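Long-range contacts in tetratricopeptide TPR_2 repeat protein (Thermobaculum terrenum, PDB 5DJS), which is a tetratricopeptide-repeat protein whose helical repeats precede a GT-B type region of glycosyltransferase family 41, with uridine-5'-diphosphate bound in its pocket: residues G116-L121 / L244-G249; H251-F256 / T274-M279; A360-I365 / E390-L395. The protein carries 1 engineered substitution. One frame throughout, in Å; residues are numbered along the deposited sequence.

Interaction 1 of 3, residues G116-L121 / L244-G249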
loop_
_atom_site.group_PDB
_atom_site.type_symbol
_atom_site.label_atom_id
_atom_site.label_comp_id
_atom_site.label_asym_id
_atom_site.label_seq_id
_atom_site.Cartn_x
_atom_site.Cartn_y
_atom_site.Cartn_z
ATOM N N GLY A 116 -5.837 -9.590 -6.228
ATOM C CA GLY A 116 -6.311 -8.273 -6.642
ATOM C C GLY A 116 -7.736 -8.032 -6.200
ATOM O O GLY A 116 -8.054 -6.973 -5.657
ATOM N N LEU A 117 -8.585 -9.035 -6.417
ATOM C CA LEU A 117 -9.975 -9.001 -5.963
ATOM C C LEU A 117 -10.042 -8.843 -4.442
ATOM O O LEU A 117 -10.719 -7.939 -3.950
ATOM C CB LEU A 117 -10.723 -10.260 -6.425
ATOM C CG LEU A 117 -12.184 -10.420 -6.003
ATOM C CD1 LEU A 117 -13.042 -9.285 -6.534
ATOM C CD2 LEU A 117 -12.715 -11.756 -6.482
ATOM N N TYR A 118 -9.327 -9.695 -3.710
ATOM C CA TYR A 118 -9.226 -9.578 -2.236
ATOM C C TYR A 118 -8.836 -8.174 -1.773
ATOM O O TYR A 118 -9.495 -7.607 -0.898
ATOM C CB TYR A 118 -8.222 -10.592 -1.682
ATOM C CG TYR A 118 -7.978 -10.529 -0.184
ATOM C CD1 TYR A 118 -9.038 -10.447 0.724
ATOM C CD2 TYR A 118 -6.676 -10.598 0.331
ATOM C CE1 TYR A 118 -8.802 -10.405 2.096
ATOM C CE2 TYR A 118 -6.434 -10.566 1.694
ATOM C CZ TYR A 118 -7.491 -10.469 2.573
ATOM O OH TYR A 118 -7.237 -10.459 3.925
ATOM N N VAL A 119 -7.775 -7.628 -2.371
ATOM C CA VAL A 119 -7.347 -6.250 -2.112
ATOM C C VAL A 119 -8.463 -5.255 -2.424
ATOM O O VAL A 119 -8.810 -4.425 -1.585
ATOM C CB VAL A 119 -6.102 -5.887 -2.947
ATOM C CG1 VAL A 119 -5.834 -4.383 -2.951
ATOM C CG2 VAL A 119 -4.898 -6.640 -2.416
ATOM N N ALA A 120 -9.023 -5.366 -3.627
ATOM C CA ALA A 120 -10.042 -4.439 -4.127
ATOM C C ALA A 120 -11.238 -4.286 -3.193
ATOM O O ALA A 120 -11.770 -3.183 -3.053
ATOM C CB ALA A 120 -10.516 -4.867 -5.506
ATOM N N LEU A 121 -11.649 -5.384 -2.556
ATOM C CA LEU A 121 -12.775 -5.375 -1.607
ATOM C C LEU A 121 -12.604 -4.377 -0.448
ATOM O O LEU A 121 -13.583 -3.880 0.094
ATOM C CB LEU A 121 -13.032 -6.795 -1.056
ATOM C CG LEU A 121 -14.063 -7.680 -1.770
ATOM C CD1 LEU A 121 -13.859 -7.753 -3.271
ATOM C CD2 LEU A 121 -14.061 -9.079 -1.169
ATOM N N LEU A 244 7.141 -7.937 3.657
ATOM C CA LEU A 244 6.879 -6.509 3.651
ATOM C C LEU A 244 5.834 -6.091 2.621
ATOM O O LEU A 244 5.241 -5.029 2.783
ATOM C CB LEU A 244 8.179 -5.735 3.399
ATOM C CG LEU A 244 8.959 -5.114 4.567
ATOM C CD1 LEU A 244 8.786 -5.810 5.905
ATOM C CD2 LEU A 244 10.425 -5.071 4.171
ATOM N N SER A 245 5.618 -6.895 1.577
ATOM C CA SER A 245 4.745 -6.495 0.466
ATOM C C SER A 245 3.261 -6.795 0.650
ATOM O O SER A 245 2.428 -5.957 0.305
ATOM C CB SER A 245 5.228 -7.093 -0.857
ATOM O OG SER A 245 6.415 -6.440 -1.294
ATOM N N TRP A 246 2.943 -7.991 1.156
ATOM C CA TRP A 246 1.548 -8.483 1.316
ATOM C C TRP A 246 0.889 -8.560 -0.078
ATOM O O TRP A 246 1.537 -8.368 -1.126
ATOM C CB TRP A 246 0.775 -7.619 2.351
ATOM C CG TRP A 246 -0.625 -8.063 2.795
ATOM C CD1 TRP A 246 -0.957 -8.973 3.756
ATOM C CD2 TRP A 246 -1.867 -7.529 2.313
ATOM N NE1 TRP A 246 -2.334 -9.065 3.867
ATOM C CE2 TRP A 246 -2.913 -8.190 2.985
ATOM C CE3 TRP A 246 -2.190 -6.586 1.340
ATOM C CZ2 TRP A 246 -4.273 -7.910 2.720
ATOM C CZ3 TRP A 246 -3.527 -6.309 1.074
ATOM C CH2 TRP A 246 -4.549 -6.962 1.761
ATOM N N HIS A 247 -0.382 -8.908 -0.100
ATOM C CA HIS A 247 -1.181 -8.863 -1.306
ATOM C C HIS A 247 -1.163 -7.564 -2.138
ATOM O O HIS A 247 -1.446 -7.626 -3.323
ATOM C CB HIS A 247 -2.617 -9.224 -0.956
ATOM C CG HIS A 247 -2.803 -10.667 -0.619
ATOM N ND1 HIS A 247 -2.832 -11.131 0.675
ATOM C CD2 HIS A 247 -2.977 -11.745 -1.410
ATOM C CE1 HIS A 247 -3.021 -12.436 0.664
ATOM N NE2 HIS A 247 -3.116 -12.833 -0.590
ATOM N N LEU A 248 -0.775 -6.427 -1.547
ATOM C CA LEU A 248 -0.796 -5.125 -2.218
ATOM C C LEU A 248 0.397 -4.943 -3.137
ATOM O O LEU A 248 0.388 -4.035 -3.947
ATOM C CB LEU A 248 -0.735 -3.963 -1.215
ATOM C CG LEU A 248 -1.908 -3.645 -0.298
ATOM C CD1 LEU A 248 -1.520 -2.709 0.835
ATOM C CD2 LEU A 248 -3.089 -3.110 -1.082
ATOM N N GLY A 249 1.435 -5.756 -2.997
ATOM C CA GLY A 249 2.685 -5.496 -3.694
ATOM C C GLY A 249 3.210 -6.716 -4.387
ATOM O O GLY A 249 2.579 -7.761 -4.377
#
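The ring of Y118 drives its edge into the face of H247, the two planes standing at 85° with 5.2 Å between the centroids of the Y118 and H247 rings. CD2 and CE2 make the approach, CD2 sitting over the centre of the imidazole. A chi1 near 180° (177°) swings the Y118 ring away from its own backbone N and out to the loop, where it also reaches W246, CE2 of Y118 lying 3.6 Å from CZ2 of W246. That second pair is oblique, its planes 46° apart. Y118, W246 and H247 thus form an aromatic cluster between helix 111-120 and the loop that follows strand 240-243 of one of the two parallel sheets of the GT-B fold. W139 of helix 129-143 adds another edge-to-face ring partner to H247, while the Y118 hydroxyl hydrogen-bonds to the carbonyl of T273. Beside the rings, V119 divides its two methyls. CG1 meets the branch end of L248, 3.6 Å from L248 CD2, and CG2 rests 3.7 Å from CB of H247 and close to CZ3 of W246. The indole comes near the helix through its six-membered ring, and CB of H247 lies over one of its faces toward the rim.

Interaction 2 of 3, residues H251-F256 / T274-M279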
loop_
_atom_site.group_PDB
_atom_site.type_symbol
_atom_site.label_atom_id
_atom_site.label_comp_id
_atom_site.label_asym_id
_atom_site.label_seq_id
_atom_site.Cartn_x
_atom_site.Cartn_y
_atom_site.Cartn_z
ATOM N N HIS A 251 4.759 -9.364 -3.902
ATOM C CA HIS A 251 5.097 -10.248 -2.786
ATOM C C HIS A 251 5.775 -11.524 -3.282
ATOM O O HIS A 251 5.931 -11.739 -4.498
ATOM C CB HIS A 251 3.822 -10.615 -2.007
ATOM C CG HIS A 251 2.820 -11.392 -2.813
ATOM N ND1 HIS A 251 1.615 -10.857 -3.210
ATOM C CD2 HIS A 251 2.855 -12.645 -3.317
ATOM C CE1 HIS A 251 0.944 -11.751 -3.912
ATOM N NE2 HIS A 251 1.675 -12.846 -3.987
ATOM N N ARG A 252 6.132 -12.377 -2.323
ATOM C CA ARG A 252 6.756 -13.654 -2.608
ATOM C C ARG A 252 6.239 -14.708 -1.627
ATOM O O ARG A 252 7.005 -15.444 -1.014
ATOM C CB ARG A 252 8.281 -13.471 -2.544
ATOM C CG ARG A 252 9.079 -14.215 -3.595
ATOM C CD ARG A 252 8.568 -13.954 -5.001
ATOM N NE ARG A 252 9.653 -13.796 -5.951
ATOM C CZ ARG A 252 10.392 -14.767 -6.468
ATOM N NH1 ARG A 252 10.203 -16.035 -6.139
ATOM N NH2 ARG A 252 11.341 -14.436 -7.332
ATOM N N LEU A 253 4.918 -14.797 -1.543
ATOM C CA LEU A 253 4.225 -15.544 -0.508
ATOM C C LEU A 253 4.216 -17.034 -0.771
ATOM O O LEU A 253 3.952 -17.811 0.139
ATOM C CB LEU A 253 2.780 -15.062 -0.365
ATOM C CG LEU A 253 2.577 -13.677 0.256
ATOM C CD1 LEU A 253 1.180 -13.148 -0.046
ATOM C CD2 LEU A 253 2.816 -13.707 1.758
ATOM N N PHE A 254 4.470 -17.447 -2.008
ATOM C CA PHE A 254 4.592 -18.881 -2.300
ATOM C C PHE A 254 5.959 -19.427 -1.869
ATOM O O PHE A 254 6.092 -20.612 -1.608
ATOM C CB PHE A 254 4.325 -19.159 -3.776
ATOM C CG PHE A 254 3.026 -18.601 -4.250
ATOM C CD1 PHE A 254 1.836 -18.973 -3.630
ATOM C CD2 PHE A 254 2.984 -17.681 -5.291
ATOM C CE1 PHE A 254 0.624 -18.455 -4.055
ATOM C CE2 PHE A 254 1.774 -17.159 -5.719
ATOM C CZ PHE A 254 0.593 -17.546 -5.102
ATOM N N ALA A 255 6.966 -18.566 -1.798
ATOM C CA ALA A 255 8.191 -18.910 -1.099
ATOM C C ALA A 255 7.906 -19.062 0.410
ATOM O O ALA A 255 8.295 -20.060 1.017
ATOM C CB ALA A 255 9.273 -17.871 -1.367
ATOM N N PHE A 256 7.190 -18.096 0.994
ATOM C CA PHE A 256 6.736 -18.196 2.404
ATOM C C PHE A 256 5.882 -19.432 2.643
ATOM O O PHE A 256 5.921 -20.017 3.712
ATOM C CB PHE A 256 5.917 -16.967 2.840
ATOM C CG PHE A 256 6.754 -15.777 3.218
ATOM C CD1 PHE A 256 7.325 -14.967 2.235
ATOM C CD2 PHE A 256 6.974 -15.466 4.549
ATOM C CE1 PHE A 256 8.097 -13.876 2.569
ATOM C CE2 PHE A 256 7.750 -14.372 4.894
ATOM C CZ PHE A 256 8.307 -13.576 3.901
ATOM N N THR A 274 -3.113 -12.556 5.418
ATOM C CA THR A 274 -2.696 -13.213 4.182
ATOM C C THR A 274 -3.606 -14.399 3.839
ATOM O O THR A 274 -3.657 -14.827 2.683
ATOM C CB THR A 274 -1.269 -13.771 4.292
ATOM O OG1 THR A 274 -1.174 -14.639 5.439
ATOM C CG2 THR A 274 -0.249 -12.633 4.396
ATOM N N GLY A 275 -4.269 -14.947 4.865
ATOM C CA GLY A 275 -5.100 -16.123 4.744
ATOM C C GLY A 275 -4.343 -17.425 4.936
ATOM O O GLY A 275 -4.977 -18.493 5.017
ATOM N N MET A 276 -3.010 -17.344 5.045
ATOM C CA MET A 276 -2.130 -18.513 4.960
ATOM C C MET A 276 -1.895 -19.168 6.322
ATOM O O MET A 276 -1.779 -18.474 7.327
ATOM C CB MET A 276 -0.772 -18.102 4.382
ATOM C CG MET A 276 -0.825 -17.561 2.970
ATOM S SD MET A 276 0.725 -16.789 2.464
ATOM C CE MET A 276 1.823 -18.202 2.421
ATOM N N ARG A 277 -1.794 -20.502 6.333
ATOM C CA ARG A 277 -1.272 -21.255 7.492
ATOM C C ARG A 277 0.215 -20.970 7.712
ATOM O O ARG A 277 0.655 -20.855 8.857
ATOM C CB ARG A 277 -1.421 -22.771 7.299
ATOM C CG ARG A 277 -2.837 -23.316 7.344
ATOM C CD ARG A 277 -2.838 -24.829 7.146
ATOM N NE ARG A 277 -3.140 -25.545 8.388
ATOM C CZ ARG A 277 -4.366 -25.889 8.815
ATOM N NH1 ARG A 277 -5.465 -25.598 8.108
ATOM N NH2 ARG A 277 -4.501 -26.543 9.970
ATOM N N ALA A 278 0.971 -20.878 6.610
ATOM C CA ALA A 278 2.427 -20.657 6.637
ATOM C C ALA A 278 2.906 -19.343 7.274
ATOM O O ALA A 278 4.075 -19.246 7.676
ATOM C CB ALA A 278 2.997 -20.761 5.232
ATOM N N MET A 279 2.035 -18.335 7.349
ATOM C CA MET A 279 2.380 -17.085 8.028
ATOM C C MET A 279 2.042 -17.210 9.517
ATOM O O MET A 279 0.889 -17.422 9.898
ATOM C CB MET A 279 1.657 -15.908 7.387
ATOM C CG MET A 279 2.277 -14.552 7.689
ATOM S SD MET A 279 3.928 -14.282 6.990
ATOM C CE MET A 279 3.608 -14.335 5.224
#
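Helix 253-257, which follows strand 240-243 of a parallel sheet, packs here against the connection running from strand 263-266 to strand 281-285. The contact is buried, and L253 and F256, three residues apart on the helix, both turn toward that connection. CD2 of L253 is met by two methionines: SD of M276 lies 3.8 Å from this methyl, and CE of M279 lies 3.6 Å from it. The M279 chain starts with CG anti to the backbone N (chi1 -161°) and then bends at chi2 and chi3, which lets CE touch both L253 and the F256 ring. CE of M279 stands 3.6 Å from CD2 of F256, and SD lies 5.0 Å from the F256 ring centroid, 51° off the ring normal, an oblique Met-aromatic contact. M276 places its CE beside the helix backbone at L253, whereas CB of A278 packs 3.4 Å from the carbonyl O of F256. That carbonyl and the one of A278 both accept from NE2 of Q264. On the connection, OG1 of T274 accepts from the backbone N of M276 at 3.3 Å, forming an ST turn, and also hydrogen-bonds to E299. No hydrogen bond joins the two segments directly; the direct contact is apolar, consistent with van der Waals packing and burial of methyl, thioether and aromatic surface, with the Q264 amide supplying a polar link between the two backbones.

Interaction 3 of 3, residues A360-I365 / E390-L395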
loop_
_atom_site.group_PDB
_atom_site.type_symbol
_atom_site.label_atom_id
_atom_site.label_comp_id
_atom_site.label_asym_id
_atom_site.label_seq_id
_atom_site.Cartn_x
_atom_site.Cartn_y
_atom_site.Cartn_z
ATOM N N ALA A 360 -15.444 26.971 2.430
ATOM C CA ALA A 360 -14.311 26.031 2.479
ATOM C C ALA A 360 -14.046 25.368 1.127
ATOM O O ALA A 360 -14.972 25.119 0.358
ATOM C CB ALA A 360 -14.548 24.957 3.533
ATOM N N ARG A 361 -12.775 25.081 0.866
ATOM C CA ARG A 361 -12.334 24.438 -0.363
ATOM C C ARG A 361 -11.673 23.117 -0.004
ATOM O O ARG A 361 -11.075 23.015 1.061
ATOM C CB ARG A 361 -11.335 25.336 -1.091
ATOM C CG ARG A 361 -11.909 26.681 -1.515
ATOM C CD ARG A 361 -10.830 27.637 -2.009
ATOM N NE ARG A 361 -10.131 27.151 -3.197
ATOM C CZ ARG A 361 -10.643 27.099 -4.436
ATOM N NH1 ARG A 361 -11.890 27.494 -4.696
ATOM N NH2 ARG A 361 -9.898 26.630 -5.437
ATOM N N LEU A 362 -11.796 22.112 -0.883
ATOM C CA LEU A 362 -11.164 20.792 -0.702
ATOM C C LEU A 362 -10.082 20.564 -1.746
ATOM O O LEU A 362 -10.307 20.775 -2.939
ATOM C CB LEU A 362 -12.201 19.681 -0.796
ATOM C CG LEU A 362 -11.715 18.238 -0.638
ATOM C CD1 LEU A 362 -11.037 17.987 0.705
ATOM C CD2 LEU A 362 -12.892 17.295 -0.805
ATOM N N ARG A 363 -8.919 20.109 -1.287
ATOM C CA ARG A 363 -7.721 19.965 -2.110
ATOM C C ARG A 363 -7.294 18.496 -2.182
ATOM O O ARG A 363 -6.805 17.946 -1.196
ATOM C CB ARG A 363 -6.603 20.792 -1.482
ATOM C CG ARG A 363 -5.297 20.838 -2.267
ATOM C CD ARG A 363 -5.184 22.083 -3.129
ATOM N NE ARG A 363 -3.833 22.645 -3.075
ATOM C CZ ARG A 363 -3.430 23.650 -2.290
ATOM N NH1 ARG A 363 -4.267 24.271 -1.452
ATOM N NH2 ARG A 363 -2.158 24.043 -2.346
ATOM N N LEU A 364 -7.479 17.869 -3.342
ATOM C CA LEU A 364 -7.042 16.486 -3.560
ATOM C C LEU A 364 -5.802 16.462 -4.437
ATOM O O LEU A 364 -5.699 17.226 -5.403
ATOM C CB LEU A 364 -8.144 15.651 -4.209
ATOM C CG LEU A 364 -9.529 15.703 -3.577
ATOM C CD1 LEU A 364 -10.476 14.779 -4.330
ATOM C CD2 LEU A 364 -9.481 15.324 -2.105
ATOM N N ILE A 365 -4.855 15.598 -4.084
ATOM C CA ILE A 365 -3.650 15.383 -4.886
ATOM C C ILE A 365 -3.396 13.887 -4.960
ATOM O O ILE A 365 -3.188 13.232 -3.932
ATOM C CB ILE A 365 -2.405 16.062 -4.285
ATOM C CG1 ILE A 365 -2.619 17.573 -4.129
ATOM C CG2 ILE A 365 -1.196 15.813 -5.180
ATOM C CD1 ILE A 365 -1.592 18.250 -3.248
ATOM N N GLU A 390 -16.289 23.972 -8.621
ATOM C CA GLU A 390 -15.157 24.906 -8.553
ATOM C C GLU A 390 -14.503 24.984 -7.155
ATOM O O GLU A 390 -13.328 25.342 -7.054
ATOM C CB GLU A 390 -15.546 26.313 -9.063
ATOM C CG GLU A 390 -16.675 27.025 -8.307
ATOM C CD GLU A 390 -18.033 26.913 -8.987
ATOM O OE1 GLU A 390 -18.400 25.801 -9.430
ATOM O OE2 GLU A 390 -18.738 27.942 -9.071
ATOM N N ARG A 391 -15.248 24.643 -6.094
ATOM C CA ARG A 391 -14.703 24.632 -4.716
ATOM C C ARG A 391 -13.723 23.469 -4.515
ATOM O O ARG A 391 -12.929 23.480 -3.579
ATOM C CB ARG A 391 -15.796 24.552 -3.618
ATOM C CG ARG A 391 -17.096 25.329 -3.866
ATOM C CD ARG A 391 -17.584 26.184 -2.697
ATOM N NE ARG A 391 -17.297 25.665 -1.351
ATOM C CZ ARG A 391 -18.127 24.969 -0.565
ATOM N NH1 ARG A 391 -19.350 24.624 -0.951
ATOM N NH2 ARG A 391 -17.705 24.602 0.643
ATOM N N LEU A 392 -13.814 22.465 -5.386
ATOM C CA LEU A 392 -12.941 21.293 -5.386
ATOM C C LEU A 392 -11.738 21.527 -6.291
ATOM O O LEU A 392 -11.911 21.685 -7.497
ATOM C CB LEU A 392 -13.754 20.112 -5.917
ATOM C CG LEU A 392 -13.192 18.708 -5.802
ATOM C CD1 LEU A 392 -13.260 18.238 -4.361
ATOM C CD2 LEU A 392 -13.979 17.761 -6.697
ATOM N N GLU A 393 -10.532 21.562 -5.723
ATOM C CA GLU A 393 -9.308 21.750 -6.527
ATOM C C GLU A 393 -8.392 20.492 -6.585
ATOM O O GLU A 393 -7.805 20.075 -5.589
ATOM C CB GLU A 393 -8.540 23.034 -6.132
ATOM C CG GLU A 393 -8.205 23.220 -4.657
ATOM C CD GLU A 393 -7.296 24.428 -4.392
ATOM O OE1 GLU A 393 -7.697 25.323 -3.615
ATOM O OE2 GLU A 393 -6.174 24.487 -4.949
ATOM N N LEU A 394 -8.290 19.915 -7.787
ATOM C CA LEU A 394 -7.609 18.648 -8.039
ATOM C C LEU A 394 -6.266 18.915 -8.697
ATOM O O LEU A 394 -6.190 19.712 -9.630
ATOM C CB LEU A 394 -8.439 17.793 -8.992
ATOM C CG LEU A 394 -9.903 17.447 -8.688
ATOM C CD1 LEU A 394 -10.167 17.256 -7.203
ATOM C CD2 LEU A 394 -10.870 18.470 -9.261
ATOM N N LEU A 395 -5.224 18.234 -8.232
ATOM C CA LEU A 395 -3.857 18.460 -8.710
ATOM C C LEU A 395 -3.166 17.165 -9.139
ATOM O O LEU A 395 -3.358 16.105 -8.533
ATOM C CB LEU A 395 -3.029 19.165 -7.623
ATOM C CG LEU A 395 -2.787 20.670 -7.807
ATOM C CD1 LEU A 395 -2.481 21.346 -6.478
ATOM C CD2 LEU A 395 -1.667 20.919 -8.818
#
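The guanidinium of R361 has the carbonyl O of R391 over one face, toward the rim, and OE1 of E393 at its edge. NE of R361 donates to OE1 of E393 at 3.1 Å, meeting the oxygen on its anti side and 31° out of the carboxylate plane; a weak bond from NH2 reaches the same oxygen. The R363 guanidinium lies nearly parallel to that carboxylate, 15° apart, but OE2 of E393 is well out of the guanidinium plane, 3.5 Å from NE of R363, so this salt bridge probably works through charge alone. E393 CG sits between its backbone N and carbonyl carbon (chi1 52°), and the chain extended beyond it carries the carboxylate over to both arginines. In R391 the guanidinium edge is turned side-on to the carbonyl O of A360, which accepts from NE at 2.9 Å and NH2 at 2.8 Å; NH2 also donates to the carbonyl of L354. These groups belong to parallel strands 361-365 and 392-395 and the chain leading into each, joined through helix 372-383 as a beta-alpha-beta crossover of a Rossmann-like domain. The backbone ladder includes E393 N to L362 O at 2.9 Å. On the face opposite E393, L362 and L364 lie alongside L392 and L394, with CD2 of L362 3.7 Å from CD1 of L392. I365, whose CG1 packs on CB of L395, touches the bound uridine-5'-diphosphate.

Interactions 1 and 2 adjoin, their centres about 12 Å apart, and both use the chain that follows strand 240-243. The carbonyl O of W246 is probably hydrogen-bonded to ND1 of H251, 3.2 Å away, and CD1 of W246 packs 3.8 Å from CG2 of T274, so the two contacts share one continuous packed region. Interaction 3 belongs to the other half of the GT-B fold, with its own parallel sheet, its nearest atoms about 17 Å from interaction 1 and about 24 Å from interaction 2. Uridine-5'-diphosphate is near both the first and the third: the side chain of I365 is about 4 Å from it and that of L248 about 8 Å.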